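Local coordinates for Asp/Glu-specific dipeptidyl-peptidase (Flavobacterium psychrophilum, PDB 5JXF), which removes dipeptides from the N-terminus of oligopeptides as a serine peptidase of family S46, strictly requiring an acidic residue, Asp or Glu, at the P1 position, at residues Cys85-Asn99 with Ser662-Leu676. Residues are numbered along the deposited sequence; the frame is centred on the assembly and turned at random.
With ASP (aspartic acid), chain F.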
loop_
_atom_site.group_PDB
_atom_site.type_symbol
_atom_site.label_atom_id
_atom_site.label_comp_id
_atom_site.label_asym_id
_atom_site.label_seq_id
_atom_site.Cartn_x
_atom_site.Cartn_y
_atom_site.Cartn_z
ATOM N N CYS A 85 29.806 0.077 6.222
ATOM C CA CYS A 85 28.822 -0.875 6.742
ATOM C C CYS A 85 29.372 -1.615 7.947
ATOM O O CYS A 85 30.522 -1.412 8.350
ATOM C CB CYS A 85 28.406 -1.873 5.655
ATOM S SG CYS A 85 27.960 -1.058 4.097
ATOM N N THR A 86 28.533 -2.459 8.530
ATOM C CA THR A 86 28.925 -3.293 9.642
ATOM C C THR A 86 28.939 -4.747 9.181
ATOM O O THR A 86 28.289 -5.081 8.204
ATOM C CB THR A 86 27.990 -3.085 10.825
ATOM O OG1 THR A 86 27.911 -1.681 11.116
ATOM C CG2 THR A 86 28.514 -3.785 12.028
ATOM N N SER A 87 29.745 -5.577 9.841
ATOM C CA SER A 87 29.789 -7.008 9.600
ATOM C C SER A 87 30.010 -7.683 10.948
ATOM O O SER A 87 30.241 -7.007 11.941
ATOM C CB SER A 87 30.889 -7.367 8.612
ATOM O OG SER A 87 32.154 -7.052 9.159
ATOM N N GLU A 88 29.860 -9.001 11.010
ATOM C CA GLU A 88 30.051 -9.689 12.276
ATOM C C GLU A 88 30.708 -11.044 12.055
ATOM O O GLU A 88 30.414 -11.738 11.091
ATOM C CB GLU A 88 28.739 -9.862 13.033
ATOM C CG GLU A 88 27.700 -10.682 12.299
ATOM C CD GLU A 88 26.618 -9.810 11.699
ATOM O OE1 GLU A 88 26.932 -8.662 11.329
ATOM O OE2 GLU A 88 25.459 -10.265 11.618
ATOM N N VAL A 89 31.645 -11.390 12.934
ATOM C CA VAL A 89 32.328 -12.678 12.846
ATOM C C VAL A 89 31.439 -13.797 13.390
ATOM O O VAL A 89 30.965 -13.711 14.523
ATOM C CB VAL A 89 33.653 -12.667 13.624
ATOM C CG1 VAL A 89 34.456 -13.885 13.239
ATOM C CG2 VAL A 89 34.443 -11.357 13.338
ATOM N N ILE A 90 31.220 -14.848 12.604
ATOM C CA ILE A 90 30.301 -15.900 13.048
ATOM C C ILE A 90 30.969 -17.272 13.019
ATOM O O ILE A 90 30.321 -18.309 13.073
ATOM C CB ILE A 90 28.999 -15.898 12.207
ATOM C CG1 ILE A 90 29.275 -16.029 10.716
ATOM C CG2 ILE A 90 28.238 -14.623 12.432
ATOM C CD1 ILE A 90 28.032 -16.530 9.934
ATOM N N SER A 91 32.295 -17.263 12.995
ATOM C CA SER A 91 33.068 -18.498 13.010
ATOM C C SER A 91 34.479 -18.299 13.494
ATOM O O SER A 91 35.030 -17.217 13.334
ATOM C CB SER A 91 33.075 -19.113 11.603
ATOM O OG SER A 91 34.431 -19.163 11.155
ATOM N N PRO A 92 35.073 -19.345 14.096
ATOM C CA PRO A 92 36.472 -19.115 14.488
ATOM C C PRO A 92 37.477 -19.163 13.336
ATOM O O PRO A 92 38.671 -19.220 13.621
ATOM C CB PRO A 92 36.754 -20.242 15.493
ATOM C CG PRO A 92 35.747 -21.392 15.076
ATOM C CD PRO A 92 34.510 -20.596 14.646
ATOM N N LYS A 93 37.039 -19.140 12.078
ATOM C CA LYS A 93 38.011 -19.087 10.980
ATOM C C LYS A 93 37.786 -17.880 10.054
ATOM O O LYS A 93 38.065 -17.942 8.853
ATOM C CB LYS A 93 37.990 -20.404 10.195
ATOM C CG LYS A 93 38.636 -21.555 10.976
ATOM C CD LYS A 93 38.983 -22.761 10.114
ATOM C CE LYS A 93 37.730 -23.474 9.658
ATOM N NZ LYS A 93 38.052 -24.817 9.082
ATOM N N GLY A 94 37.292 -16.782 10.631
ATOM C CA GLY A 94 37.159 -15.519 9.925
ATOM C C GLY A 94 35.915 -15.317 9.063
ATOM O O GLY A 94 35.819 -14.339 8.330
ATOM N N LEU A 95 34.978 -16.252 9.124
ATOM C CA LEU A 95 33.715 -16.122 8.399
ATOM C C LEU A 95 32.973 -14.951 8.965
ATOM O O LEU A 95 32.691 -14.923 10.163
ATOM C CB LEU A 95 32.874 -17.391 8.522
ATOM C CG LEU A 95 31.609 -17.448 7.661
ATOM C CD1 LEU A 95 32.012 -17.256 6.212
ATOM C CD2 LEU A 95 30.873 -18.785 7.840
ATOM N N ILE A 96 32.704 -13.957 8.117
ATOM C CA ILE A 96 31.912 -12.798 8.532
ATOM C C ILE A 96 30.626 -12.673 7.732
ATOM O O ILE A 96 30.547 -13.027 6.543
ATOM C CB ILE A 96 32.666 -11.440 8.412
ATOM C CG1 ILE A 96 33.028 -11.130 6.967
ATOM C CG2 ILE A 96 33.920 -11.408 9.306
ATOM C CD1 ILE A 96 33.745 -9.823 6.826
ATOM N N LEU A 97 29.630 -12.121 8.400
ATOM C CA LEU A 97 28.301 -11.994 7.830
ATOM C C LEU A 97 27.981 -10.510 7.689
ATOM O O LEU A 97 28.286 -9.725 8.581
ATOM C CB LEU A 97 27.276 -12.714 8.717
ATOM C CG LEU A 97 25.806 -12.563 8.301
ATOM C CD1 LEU A 97 25.571 -13.361 7.021
ATOM C CD2 LEU A 97 24.889 -13.046 9.431
ATOM N N THR A 98 27.417 -10.122 6.553
ATOM C CA THR A 98 26.956 -8.751 6.377
ATOM C C THR A 98 25.703 -8.741 5.453
ATOM O O THR A 98 25.114 -9.794 5.200
ATOM C CB THR A 98 28.090 -7.832 5.818
ATOM O OG1 THR A 98 27.691 -6.461 5.916
ATOM C CG2 THR A 98 28.426 -8.155 4.359
ATOM N N ASN A 99 25.278 -7.571 4.992
ATOM C CA ASN A 99 24.111 -7.475 4.065
ATOM C C ASN A 99 24.473 -7.806 2.635
ATOM O O ASN A 99 25.625 -7.655 2.228
ATOM C CB ASN A 99 23.498 -6.063 4.043
ATOM C CG ASN A 99 22.754 -5.724 5.300
ATOM O OD1 ASN A 99 22.496 -4.552 5.586
ATOM N ND2 ASN A 99 22.391 -6.744 6.058
ATOM N N SER A 662 23.919 -1.029 8.370
ATOM C CA SER A 662 23.768 -2.144 7.442
ATOM C C SER A 662 24.756 -3.231 7.774
ATOM O O SER A 662 25.978 -2.981 7.854
ATOM C CB SER A 662 23.970 -1.718 5.994
ATOM O OG SER A 662 22.735 -1.366 5.404
ATOM N N GLY A 663 24.225 -4.426 7.970
ATOM C CA GLY A 663 25.027 -5.579 8.284
ATOM C C GLY A 663 25.341 -5.755 9.763
ATOM O O GLY A 663 26.052 -6.672 10.108
ATOM N N SER A 664 24.796 -4.904 10.628
ATOM C CA SER A 664 25.021 -5.015 12.069
ATOM C C SER A 664 24.350 -6.243 12.636
ATOM O O SER A 664 23.259 -6.603 12.213
ATOM C CB SER A 664 24.496 -3.791 12.819
ATOM O OG SER A 664 25.246 -2.631 12.527
ATOM N N PRO A 665 25.007 -6.887 13.604
ATOM C CA PRO A 665 24.414 -8.053 14.248
ATOM C C PRO A 665 23.328 -7.640 15.215
ATOM O O PRO A 665 23.508 -6.677 15.937
ATOM C CB PRO A 665 25.597 -8.681 15.001
ATOM C CG PRO A 665 26.499 -7.502 15.326
ATOM C CD PRO A 665 26.363 -6.585 14.125
ATOM N N ALA A 666 22.213 -8.359 15.241
ATOM C CA ALA A 666 21.319 -8.226 16.371
ATOM C C ALA A 666 21.517 -9.447 17.258
ATOM O O ALA A 666 21.425 -10.589 16.796
ATOM C CB ALA A 666 19.834 -8.082 15.918
ATOM N N VAL A 667 21.822 -9.197 18.528
ATOM C CA VAL A 667 22.031 -10.270 19.473
ATOM C C VAL A 667 20.985 -10.262 20.565
ATOM O O VAL A 667 20.437 -9.221 20.924
ATOM C CB VAL A 667 23.443 -10.195 20.132
ATOM C CG1 VAL A 667 24.504 -10.313 19.054
ATOM C CG2 VAL A 667 23.594 -8.914 20.944
ATOM N N ASP A 668 20.730 -11.447 21.102
ATOM C CA ASP A 668 19.719 -11.638 22.138
ATOM C C ASP A 668 20.308 -11.334 23.520
ATOM O O ASP A 668 21.434 -10.796 23.639
ATOM C CB ASP A 668 19.171 -13.083 22.076
ATOM C CG ASP A 668 20.256 -14.163 22.418
ATOM O OD1 ASP A 668 21.349 -13.811 22.895
ATOM O OD2 ASP A 668 20.021 -15.371 22.202
ATOM N N ALA A 669 19.571 -11.726 24.556
ATOM C CA ALA A 669 19.956 -11.451 25.937
ATOM C C ALA A 669 21.284 -12.094 26.342
ATOM O O ALA A 669 21.990 -11.553 27.203
ATOM C CB ALA A 669 18.855 -11.906 26.890
ATOM N N GLN A 670 21.613 -13.239 25.747
ATOM C CA GLN A 670 22.851 -13.945 26.090
ATOM C C GLN A 670 23.994 -13.633 25.133
ATOM O O GLN A 670 25.084 -14.178 25.276
ATOM C CB GLN A 670 22.632 -15.463 26.115
ATOM C CG GLN A 670 21.694 -15.959 27.206
ATOM C CD GLN A 670 20.229 -15.927 26.778
ATOM O OE1 GLN A 670 19.901 -15.547 25.644
ATOM N NE2 GLN A 670 19.339 -16.336 27.683
ATOM N N GLY A 671 23.758 -12.767 24.150
ATOM C CA GLY A 671 24.818 -12.417 23.218
ATOM C C GLY A 671 24.927 -13.310 21.994
ATOM O O GLY A 671 25.928 -13.268 21.270
ATOM N N ASN A 672 23.884 -14.106 21.757
ATOM C CA ASN A 672 23.750 -14.911 20.547
ATOM C C ASN A 672 23.151 -14.140 19.388
ATOM O O ASN A 672 22.217 -13.356 19.571
ATOM C CB ASN A 672 22.879 -16.145 20.829
ATOM C CG ASN A 672 23.340 -16.906 22.056
ATOM O OD1 ASN A 672 24.385 -17.556 22.039
ATOM N ND2 ASN A 672 22.576 -16.809 23.136
ATOM N N LEU A 673 23.674 -14.388 18.191
ATOM C CA LEU A 673 23.160 -13.762 16.986
ATOM C C LEU A 673 21.758 -14.264 16.652
ATOM O O LEU A 673 21.575 -15.457 16.439
ATOM C CB LEU A 673 24.072 -14.032 15.797
ATOM C CG LEU A 673 23.708 -13.178 14.577
ATOM C CD1 LEU A 673 23.909 -11.719 14.930
ATOM C CD2 LEU A 673 24.507 -13.570 13.336
ATOM N N ILE A 674 20.791 -13.350 16.579
ATOM C CA ILE A 674 19.407 -13.699 16.223
ATOM C C ILE A 674 18.887 -12.967 14.969
ATOM O O ILE A 674 17.914 -13.402 14.338
ATOM C CB ILE A 674 18.440 -13.390 17.369
ATOM C CG1 ILE A 674 18.765 -12.023 17.981
ATOM C CG2 ILE A 674 18.474 -14.486 18.402
ATOM C CD1 ILE A 674 17.678 -11.491 18.917
ATOM N N GLY A 675 19.520 -11.856 14.619
ATOM C CA GLY A 675 19.128 -11.087 13.454
ATOM C C GLY A 675 20.291 -10.390 12.774
ATOM O O GLY A 675 21.389 -10.233 13.347
ATOM N N LEU A 676 20.055 -9.987 11.535
ATOM C CA LEU A 676 21.016 -9.199 10.767
ATOM C C LEU A 676 20.364 -7.906 10.293
ATOM O O LEU A 676 19.474 -7.946 9.441
ATOM C CB LEU A 676 21.522 -10.029 9.597
ATOM C CG LEU A 676 22.327 -9.381 8.485
ATOM C CD1 LEU A 676 23.674 -8.879 8.998
ATOM C CD2 LEU A 676 22.506 -10.410 7.404
HETATM N N ASP F . 20.180 0.593 4.741
HETATM C CA ASP F . 21.003 1.453 5.599
HETATM C C ASP F . 22.497 1.207 5.494
HETATM O O ASP F . 23.204 1.168 6.507
HETATM C CB ASP F . 20.563 1.315 7.068
HETATM C CG ASP F . 19.401 2.232 7.429
HETATM O OD1 ASP F . 19.199 3.240 6.730
HETATM O OD2 ASP F . 18.695 1.957 8.426
#
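Thr-86 N donates to Ser-662 O in a nearly straight bond of 2.7 Å, while deeper in the contact the axes of the short segments 95-98 and 673-676 come within 9.1 Å. Their directions differ by 48°. The join illustrates how a chymotrypsin-like peptidase brings its probable charge-relay serine, here Ser-662, from one beta domain to the likely partners His-101 and Asp-237 of the other. Just past the serine, Gly-663, at positive phi and with no side chain, lets the chains close up: Thr-86 O lies 3.3 Å from its CA in a CH...O contact, with Thr-98 OG1 also close by. With chi1 near -168°, Thr-98 turns its hydroxyl away from its own N and onto Thr-86 O, for a bond in the carbonyl plane. Asn-99 reaches in with its amide, OD1 lying 2.9 Å from Gly-663 N, while ND2 passes Leu-676 CG and donates to Asn-677 O. Glu-88, its chain bent at chi2 (-104°), slides past Pro-665 in the opposite direction, CD against Pro-665 CB. Its OE1 lies 2.5 Å from Gly-663 O, and its OE2 is buried without a polar partner, 3.5 Å from Leu-676 CD1; both are consistent with a raised pKa. Farther along, Leu-97 and Ile-90 meet Leu-673, and Leu-97 CG also packs on Leu-676 CD2 at 4.0 Å. Ser-662 N binds the bound aspartic acid's O (3.0 Å); its OG, less certainly placed, appears hydrogen-bonded to His-101. That histidine belongs to helix 100-109, which follows Asn-99 directly; strand 95-98 pairs with strand 239-245, which begins just after Asp-237, while 665-667 pairs with strand 279-284, whose Val-282 touches Ser-664 and Ala-666.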